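Local coordinates for protein histidine acid phosphatase (Hafnia alvei, PDB 4ARU) that is a histidine acid phosphatase, also called a phytase, of branch 2 of the histidine phosphatase superfamily, at residues A[47-52]-A[96-101]; A[223-228]-A[325-330]. One frame throughout, in Å; residues are numbered along the deposited sequence.

Contact 1 (A[47-52]-A[96-101])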
ATOM      1  N   GLY A  47     -14.419   6.882   4.126  1.00  9.95           N
ATOM      2  CA  GLY A  47     -13.012   7.050   4.295  1.00  9.55           C
ATOM      3  C   GLY A  47     -12.420   6.771   5.656  1.00  9.39           C
ATOM      4  O   GLY A  47     -11.188   6.759   5.775  1.00  9.21           O
ATOM      5  N   TYR A  48     -13.251   6.536   6.654  1.00  9.15           N
ATOM      6  CA  TYR A  48     -12.705   6.217   7.979  1.00  9.10           C
ATOM      7  C   TYR A  48     -12.329   4.746   8.068  1.00  8.55           C
ATOM      8  O   TYR A  48     -12.959   3.881   7.471  1.00  8.17           O
ATOM      9  CB  TYR A  48     -13.729   6.541   9.078  1.00  9.88           C
ATOM     10  CG  TYR A  48     -13.780   7.993   9.528  1.00 10.56           C
ATOM     11  CD1 TYR A  48     -13.192   9.025   8.794  1.00 10.88           C
ATOM     12  CD2 TYR A  48     -14.349   8.316  10.733  1.00 11.55           C
ATOM     13  CE1 TYR A  48     -13.264  10.352   9.225  1.00 11.79           C
ATOM     14  CE2 TYR A  48     -14.436   9.630  11.171  1.00 12.50           C
ATOM     15  CZ  TYR A  48     -13.885  10.656  10.414  1.00 12.87           C
ATOM     16  OH  TYR A  48     -13.965  11.978  10.885  1.00 15.17           O
ATOM     17  N   ILE A  49     -11.316   4.440   8.859  1.00  8.06           N
ATOM     18  CA  ILE A  49     -11.066   3.062   9.269  1.00  8.29           C
ATOM     19  C   ILE A  49     -12.206   2.632  10.165  1.00  8.16           C
ATOM     20  O   ILE A  49     -12.781   3.433  10.901  1.00  9.90           O
ATOM     21  CB  ILE A  49      -9.731   2.932  10.016  1.00  8.42           C
ATOM     22  CG1 ILE A  49      -9.315   1.468  10.193  1.00  8.12           C
ATOM     23  CG2 ILE A  49      -9.768   3.612  11.353  1.00  9.46           C
ATOM     24  CD1 ILE A  49      -7.858   1.327  10.647  1.00  8.59           C
ATOM     25  N   THR A  50     -12.640   1.387  10.070  1.00  7.36           N
ATOM     26  CA  THR A  50     -13.680   0.844  10.965  1.00  7.40           C
ATOM     27  C   THR A  50     -13.071   0.240  12.220  1.00  7.27           C
ATOM     28  O   THR A  50     -11.858  -0.089  12.253  1.00  6.70           O
ATOM     29  CB  THR A  50     -14.498  -0.312  10.295  1.00  7.44           C
ATOM     30  OG1 THR A  50     -13.606  -1.417  10.011  1.00  7.01           O
ATOM     31  CG2 THR A  50     -15.114   0.177   9.002  1.00  7.41           C
ATOM     32  N   PRO A  51     -13.892   0.060  13.262  1.00  7.76           N
ATOM     33  CA  PRO A  51     -13.344  -0.599  14.460  1.00  7.92           C
ATOM     34  C   PRO A  51     -12.776  -1.997  14.152  1.00  7.85           C
ATOM     35  O   PRO A  51     -11.740  -2.416  14.703  1.00  7.87           O
ATOM     36  CB  PRO A  51     -14.505  -0.575  15.427  1.00  8.70           C
ATOM     37  CG  PRO A  51     -15.319   0.616  15.010  1.00  8.79           C
ATOM     38  CD  PRO A  51     -15.167   0.739  13.519  1.00  8.34           C
ATOM     39  N   ARG A  52     -13.416  -2.706  13.227  1.00  7.72           N
ATOM     40  CA  ARG A  52     -12.863  -3.986  12.818  1.00  7.70           C
ATOM     41  C   ARG A  52     -11.508  -3.803  12.130  1.00  6.97           C
ATOM     42  O   ARG A  52     -10.617  -4.590  12.341  1.00  7.00           O
ATOM     43  CB  ARG A  52     -13.856  -4.729  11.913  1.00  8.16           C
ATOM     44  CG  ARG A  52     -13.302  -5.974  11.272  1.00  8.44           C
ATOM     45  CD  ARG A  52     -14.433  -6.853  10.878  1.00  9.28           C
ATOM     46  NE  ARG A  52     -13.983  -7.901   9.980  1.00  9.80           N
ATOM     47  CZ  ARG A  52     -14.469  -9.123   9.921  1.00 10.72           C
ATOM     48  NH1 ARG A  52     -15.410  -9.553  10.742  1.00 11.75           N
ATOM     49  NH2 ARG A  52     -13.958  -9.923   9.003  1.00 11.01           N
ATOM     50  N   ARG A  96      -3.905   7.705  11.007  1.00  6.50           N
ATOM     51  CA  ARG A  96      -3.621   7.932  12.408  1.00  7.28           C
ATOM     52  C   ARG A  96      -4.126   6.766  13.241  1.00  7.20           C
ATOM     53  O   ARG A  96      -3.417   6.269  14.139  1.00  7.03           O
ATOM     54  CB  ARG A  96      -4.221   9.256  12.895  1.00  8.08           C
ATOM     55  CG  ARG A  96      -3.524  10.456  12.314  1.00  8.83           C
ATOM     56  CD  ARG A  96      -3.994  11.801  12.804  1.00 10.44           C
ATOM     57  NE  ARG A  96      -5.308  12.149  12.250  1.00 11.91           N
ATOM     58  CZ  ARG A  96      -6.463  12.043  12.890  1.00 12.89           C
ATOM     59  NH1 ARG A  96      -6.536  11.563  14.121  1.00 13.90           N
ATOM     60  NH2 ARG A  96      -7.563  12.399  12.254  1.00 14.04           N
ATOM     61  N   LYS A  97      -5.357   6.300  13.003  1.00  7.17           N
ATOM     62  CA  LYS A  97      -5.887   5.236  13.807  1.00  7.71           C
ATOM     63  C   LYS A  97      -5.181   3.908  13.512  1.00  6.74           C
ATOM     64  O   LYS A  97      -5.086   3.029  14.385  1.00  6.73           O
ATOM     65  CB  LYS A  97      -7.383   5.109  13.593  1.00  8.86           C
ATOM     66  CG  LYS A  97      -8.138   6.325  14.061  1.00 11.14           C
ATOM     67  CD  LYS A  97      -8.143   6.461  15.536  1.00 14.34           C
ATOM     68  CE  LYS A  97      -9.189   7.512  15.939  1.00 17.02           C
ATOM     69  NZ  LYS A  97      -9.671   7.232  17.332  1.00 20.55           N
ATOM     70  N   THR A  98      -4.710   3.722  12.296  1.00  5.80           N
ATOM     71  CA  THR A  98      -3.868   2.546  12.029  1.00  5.51           C
ATOM     72  C   THR A  98      -2.605   2.582  12.902  1.00  5.49           C
ATOM     73  O   THR A  98      -2.224   1.584  13.467  1.00  5.44           O
ATOM     74  CB  THR A  98      -3.450   2.526  10.548  1.00  5.43           C
ATOM     75  OG1 THR A  98      -4.633   2.258   9.764  1.00  5.91           O
ATOM     76  CG2 THR A  98      -2.454   1.460  10.259  1.00  5.32           C
ATOM     77  N   GLY A  99      -1.923   3.736  12.963  1.00  5.67           N
ATOM     78  CA  GLY A  99      -0.747   3.838  13.787  1.00  5.81           C
ATOM     79  C   GLY A  99      -1.055   3.496  15.226  1.00  6.19           C
ATOM     80  O   GLY A  99      -0.283   2.779  15.887  1.00  6.12           O
ATOM     81  N   GLU A 100      -2.155   4.034  15.759  1.00  6.74           N
ATOM     82  CA  GLU A 100      -2.548   3.707  17.155  1.00  7.50           C
ATOM     83  C   GLU A 100      -2.867   2.207  17.359  1.00  7.12           C
ATOM     84  O   GLU A 100      -2.486   1.640  18.368  1.00  6.94           O
ATOM     85  CB  GLU A 100      -3.715   4.582  17.597  1.00  8.94           C
ATOM     86  CG  GLU A 100      -3.237   6.035  17.712  1.00 10.76           C
ATOM     87  CD  GLU A 100      -4.241   7.050  18.179  1.00 13.71           C
ATOM     88  OE1 GLU A 100      -5.466   6.763  18.210  1.00 16.21           O
ATOM     89  OE2 GLU A 100      -3.749   8.145  18.581  1.00 18.04           O
ATOM     90  N   ALA A 101      -3.505   1.582  16.382  1.00  6.68           N
ATOM     91  CA  ALA A 101      -3.849   0.185  16.470  1.00  6.72           C
ATOM     92  C   ALA A 101      -2.601  -0.696  16.380  1.00  6.51           C
ATOM     93  O   ALA A 101      -2.514  -1.735  17.053  1.00  6.85           O
ATOM     94  CB  ALA A 101      -4.853  -0.187  15.393  1.00  6.61           C
TER
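Ile-49 reaches helix 93-106 with both branches of its side chain. Its CG2 methyl lies against the base of Lys-97, 3.6 Å from CB and 4.2 Å from CG, while CD1 comes within 3.5 Å of Thr-98 OG1, the two side chains meeting at about a right angle. With CG1 anti to the backbone N (chi1 -168°) and CD1 continuing the extended chain (chi2 167°), the longer branch spans the gap to the threonine. Lys-97 offers only its first carbons, because a bend at chi2 (-70°) leads its amine away from the loop. The hydroxyl of Thr-98 has its polar partners elsewhere: it is hydrogen-bonded to Arg-94 O, one turn back in its own helix, and to Gly-20 N. Further out, Gln-93 OE1 is hydrogen-bonded to Ile-49 N, and Arg-94 NH1 to Gly-47 O, so the start of the same helix also holds the loop backbone. Directly between 47-52 and 96-101 the chemistry is therefore van der Waals packing, set beside the RHGxRxP signature loop of histidine acid phosphatases (residues 18-24), to which Thr-98 is bonded through its hydroxyl and Tyr-48 and Thr-50 through backbone bonds with Ala-23 and Val-21.

Contact 2 (A[223-228]-A[325-330])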
ATOM      1  N   ILE A 223     -13.535  -2.113  -3.330  1.00  6.36           N
ATOM      2  CA  ILE A 223     -14.638  -1.986  -2.375  1.00  6.60           C
ATOM      3  C   ILE A 223     -15.182  -3.375  -1.996  1.00  6.72           C
ATOM      4  O   ILE A 223     -15.474  -3.638  -0.826  1.00  7.07           O
ATOM      5  CB  ILE A 223     -15.749  -1.026  -2.868  1.00  6.77           C
ATOM      6  CG1 ILE A 223     -15.151   0.389  -2.881  1.00  7.10           C
ATOM      7  CG2 ILE A 223     -17.025  -1.211  -2.041  1.00  7.41           C
ATOM      8  CD1 ILE A 223     -16.008   1.393  -3.600  1.00  7.49           C
ATOM      9  N   PHE A 224     -15.347  -4.291  -2.959  1.00  6.46           N
ATOM     10  CA  PHE A 224     -15.817  -5.617  -2.622  1.00  6.76           C
ATOM     11  C   PHE A 224     -14.839  -6.307  -1.672  1.00  6.72           C
ATOM     12  O   PHE A 224     -15.258  -6.949  -0.724  1.00  7.02           O
ATOM     13  CB  PHE A 224     -15.992  -6.467  -3.881  1.00  6.87           C
ATOM     14  CG  PHE A 224     -16.993  -5.926  -4.874  1.00  7.17           C
ATOM     15  CD1 PHE A 224     -18.115  -5.202  -4.508  1.00  7.66           C
ATOM     16  CD2 PHE A 224     -16.816  -6.193  -6.206  1.00  7.57           C
ATOM     17  CE1 PHE A 224     -19.024  -4.741  -5.456  1.00  8.12           C
ATOM     18  CE2 PHE A 224     -17.728  -5.734  -7.170  1.00  7.88           C
ATOM     19  CZ  PHE A 224     -18.815  -5.009  -6.797  1.00  8.00           C
ATOM     20  N   LEU A 225     -13.543  -6.170  -1.934  1.00  6.58           N
ATOM     21  CA  LEU A 225     -12.557  -6.787  -1.065  1.00  7.02           C
ATOM     22  C   LEU A 225     -12.677  -6.202   0.356  1.00  7.00           C
ATOM     23  O   LEU A 225     -12.552  -6.913   1.355  1.00  7.17           O
ATOM     24  CB  LEU A 225     -11.169  -6.521  -1.617  1.00  7.69           C
ATOM     25  CG  LEU A 225     -10.066  -7.245  -0.819  1.00  8.83           C
ATOM     26  CD1 LEU A 225      -9.160  -7.952  -1.779  1.00  9.55           C
ATOM     27  CD2 LEU A 225      -9.299  -6.351   0.112  1.00  9.77           C
ATOM     28  N   LEU A 226     -12.872  -4.893   0.418  1.00  6.57           N
ATOM     29  CA  LEU A 226     -13.057  -4.228   1.711  1.00  6.76           C
ATOM     30  C   LEU A 226     -14.300  -4.720   2.435  1.00  6.87           C
ATOM     31  O   LEU A 226     -14.261  -4.968   3.626  1.00  6.74           O
ATOM     32  CB  LEU A 226     -13.054  -2.708   1.606  1.00  7.40           C
ATOM     33  CG  LEU A 226     -11.739  -2.063   1.180  1.00  7.65           C
ATOM     34  CD1 LEU A 226     -11.871  -0.578   0.781  1.00  7.96           C
ATOM     35  CD2 LEU A 226     -10.738  -2.182   2.302  1.00  8.74           C
ATOM     36  N   GLU A 227     -15.397  -4.911   1.705  1.00  6.66           N
ATOM     37  CA  GLU A 227     -16.624  -5.430   2.303  1.00  7.20           C
ATOM     38  C   GLU A 227     -16.353  -6.813   2.929  1.00  7.39           C
ATOM     39  O   GLU A 227     -16.803  -7.136   4.007  1.00  7.91           O
ATOM     40  CB  GLU A 227     -17.710  -5.611   1.257  1.00  7.44           C
ATOM     41  CG  GLU A 227     -18.277  -4.297   0.687  1.00  7.46           C
ATOM     42  CD  GLU A 227     -19.236  -4.519  -0.461  1.00  7.76           C
ATOM     43  OE1 GLU A 227     -19.386  -5.683  -0.870  1.00  8.30           O
ATOM     44  OE2 GLU A 227     -19.860  -3.537  -0.941  1.00  7.68           O
ATOM     45  N   HIS A 228     -15.611  -7.617   2.184  1.00  7.47           N
ATOM     46  CA  HIS A 228     -15.254  -8.943   2.632  1.00  7.60           C
ATOM     47  C   HIS A 228     -14.351  -8.948   3.863  1.00  7.57           C
ATOM     48  O   HIS A 228     -14.570  -9.678   4.829  1.00  8.27           O
ATOM     49  CB  HIS A 228     -14.623  -9.707   1.474  1.00  7.92           C
ATOM     50  CG  HIS A 228     -14.410 -11.169   1.741  1.00  9.16           C
ATOM     51  ND1 HIS A 228     -15.411 -12.110   1.613  1.00 10.45           N
ATOM     52  CD2 HIS A 228     -13.300 -11.843   2.126  1.00  9.73           C
ATOM     53  CE1 HIS A 228     -14.904 -13.314   1.870  1.00 10.83           C
ATOM     54  NE2 HIS A 228     -13.643 -13.171   2.221  1.00 10.88           N
ATOM     55  N   GLY A 325      -2.874 -16.151  -1.412  1.00  9.33           N
ATOM     56  CA  GLY A 325      -4.068 -15.982  -0.600  1.00  9.18           C
ATOM     57  C   GLY A 325      -4.646 -14.598  -0.507  1.00  8.81           C
ATOM     58  O   GLY A 325      -5.620 -14.370   0.182  1.00  8.45           O
ATOM     59  N   GLN A 326      -4.090 -13.676  -1.276  1.00  8.16           N
ATOM     60  CA  GLN A 326      -4.505 -12.259  -1.185  1.00  7.92           C
ATOM     61  C   GLN A 326      -4.498 -11.640  -2.586  1.00  8.14           C
ATOM     62  O   GLN A 326      -3.423 -11.262  -3.095  1.00  7.95           O
ATOM     63  CB  GLN A 326      -3.572 -11.540  -0.222  1.00  7.46           C
ATOM     64  CG  GLN A 326      -3.801 -10.042  -0.097  1.00  7.08           C
ATOM     65  CD  GLN A 326      -5.253  -9.708   0.168  1.00  7.09           C
ATOM     66  OE1 GLN A 326      -6.007  -9.351  -0.741  1.00  7.39           O
ATOM     67  NE2 GLN A 326      -5.659  -9.790   1.427  1.00  6.67           N
ATOM     68  N   PRO A 327      -5.667 -11.496  -3.190  1.00  8.50           N
ATOM     69  CA  PRO A 327      -5.733 -10.986  -4.548  1.00  8.72           C
ATOM     70  C   PRO A 327      -5.335  -9.521  -4.733  1.00  8.31           C
ATOM     71  O   PRO A 327      -4.909  -9.184  -5.836  1.00  8.29           O
ATOM     72  CB  PRO A 327      -7.174 -11.227  -4.952  1.00  9.62           C
ATOM     73  CG  PRO A 327      -7.943 -11.352  -3.741  1.00  9.55           C
ATOM     74  CD  PRO A 327      -7.006 -11.817  -2.659  1.00  8.83           C
ATOM     75  N   ASP A 328      -5.429  -8.701  -3.714  1.00  7.63           N
ATOM     76  CA  ASP A 328      -4.972  -7.304  -3.812  1.00  7.53           C
ATOM     77  C   ASP A 328      -3.450  -7.254  -3.543  1.00  7.00           C
ATOM     78  O   ASP A 328      -3.000  -7.736  -2.504  1.00  7.04           O
ATOM     79  CB  ASP A 328      -5.727  -6.508  -2.744  1.00  7.27           C
ATOM     80  CG  ASP A 328      -5.460  -4.989  -2.790  1.00  7.55           C
ATOM     81  OD1 ASP A 328      -4.594  -4.516  -3.587  1.00  7.65           O
ATOM     82  OD2 ASP A 328      -6.138  -4.278  -2.002  1.00  8.21           O
ATOM     83  N   ASN A 329      -2.647  -6.708  -4.443  1.00  6.75           N
ATOM     84  CA  ASN A 329      -1.201  -6.590  -4.213  1.00  6.85           C
ATOM     85  C   ASN A 329      -0.851  -5.630  -3.104  1.00  6.53           C
ATOM     86  O   ASN A 329       0.245  -5.700  -2.596  1.00  6.91           O
ATOM     87  CB  ASN A 329      -0.439  -6.116  -5.470  1.00  7.07           C
ATOM     88  CG  ASN A 329      -0.445  -7.134  -6.596  1.00  7.84           C
ATOM     89  OD1 ASN A 329      -0.718  -8.302  -6.379  1.00  8.77           O
ATOM     90  ND2 ASN A 329      -0.209  -6.675  -7.814  1.00  8.38           N
ATOM     91  N   THR A 330      -1.780  -4.742  -2.765  1.00  6.63           N
ATOM     92  CA  THR A 330      -1.571  -3.714  -1.725  1.00  6.63           C
ATOM     93  C   THR A 330      -2.745  -3.777  -0.756  1.00  6.40           C
ATOM     94  O   THR A 330      -3.537  -2.834  -0.660  1.00  5.66           O
ATOM     95  CB  THR A 330      -1.381  -2.305  -2.333  1.00  6.96           C
ATOM     96  OG1 THR A 330      -2.418  -2.034  -3.278  1.00  7.26           O
ATOM     97  CG2 THR A 330      -0.002  -2.180  -3.044  1.00  7.52           C
TER
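An Asx turn in the loop between helix 307-317 and strand 335-342 forms part of the surface on which Leu-225 of helix 213-229 rests. The leucine meets this loop through one methyl group, CD1, which lies 3.6 Å from Gln-326 OE1, 3.8 Å from Asp-328 CB and 4.1 Å from Pro-327 CG. CG lies anti to the backbone N (chi1 -175°), and a chi2 of 132°, away from a staggered value, sets CD1 among the three loop residues; the leucine meets the side chains of Gln-326 and Asp-328 at about a right angle. Two side-chain-to-backbone bonds shape the receiving loop. Gln-326, bent at chi2 (51°), turns its amide forward to the backbone N two residues on, accepting from Asp-328 N at OE1, 3.1 Å away, in the carbonyl plane and on a lone pair. Its NE2 is hydrogen-bonded to Gln-357 O, so both ends of the amide are engaged and its rotation is fixed. The Asx turn itself is closed by Thr-330 N, 2.9 Å from Asp-328 OD1 and approaching from well above the carboxylate plane. The other oxygen, OD2, lies close to Glu-222 OE1 and has a long, weak ion pair with Arg-18. Asn-254 of helix 243-262 holds the loop backbone, hydrogen-bonded through ND2 to Pro-327 O and through OD1 to Asn-329 N. The whole is an Asx turn leading to strand 335-342 of the mixed sheet, and through Thr-330 O, bonded to Arg-18, it adjoins the RHGxRxP signature of the family.

Contacts 1 and 2 follow one another along the chain, the first closing before the second opens, and their centres lie about 17 Å apart. They nevertheless adjoin: Arg-52 NH2 of contact 1 packs 4.2 Å from His-228 O of contact 2. Helix 359-363 bonds to both sides of this junction: His-363 O accepts from Arg-52 NH2, and His-363 ND1 is hydrogen-bonded to His-228 O. Both contacts also meet the signature loop 18-24, contact 1 through Thr-98 and the 47-52 backbone, contact 2 through Thr-330 O and Arg-18. A bound sodium ion lies about 10 Å from the side chain of Leu-225 and about 13 Å from that of Ile-49.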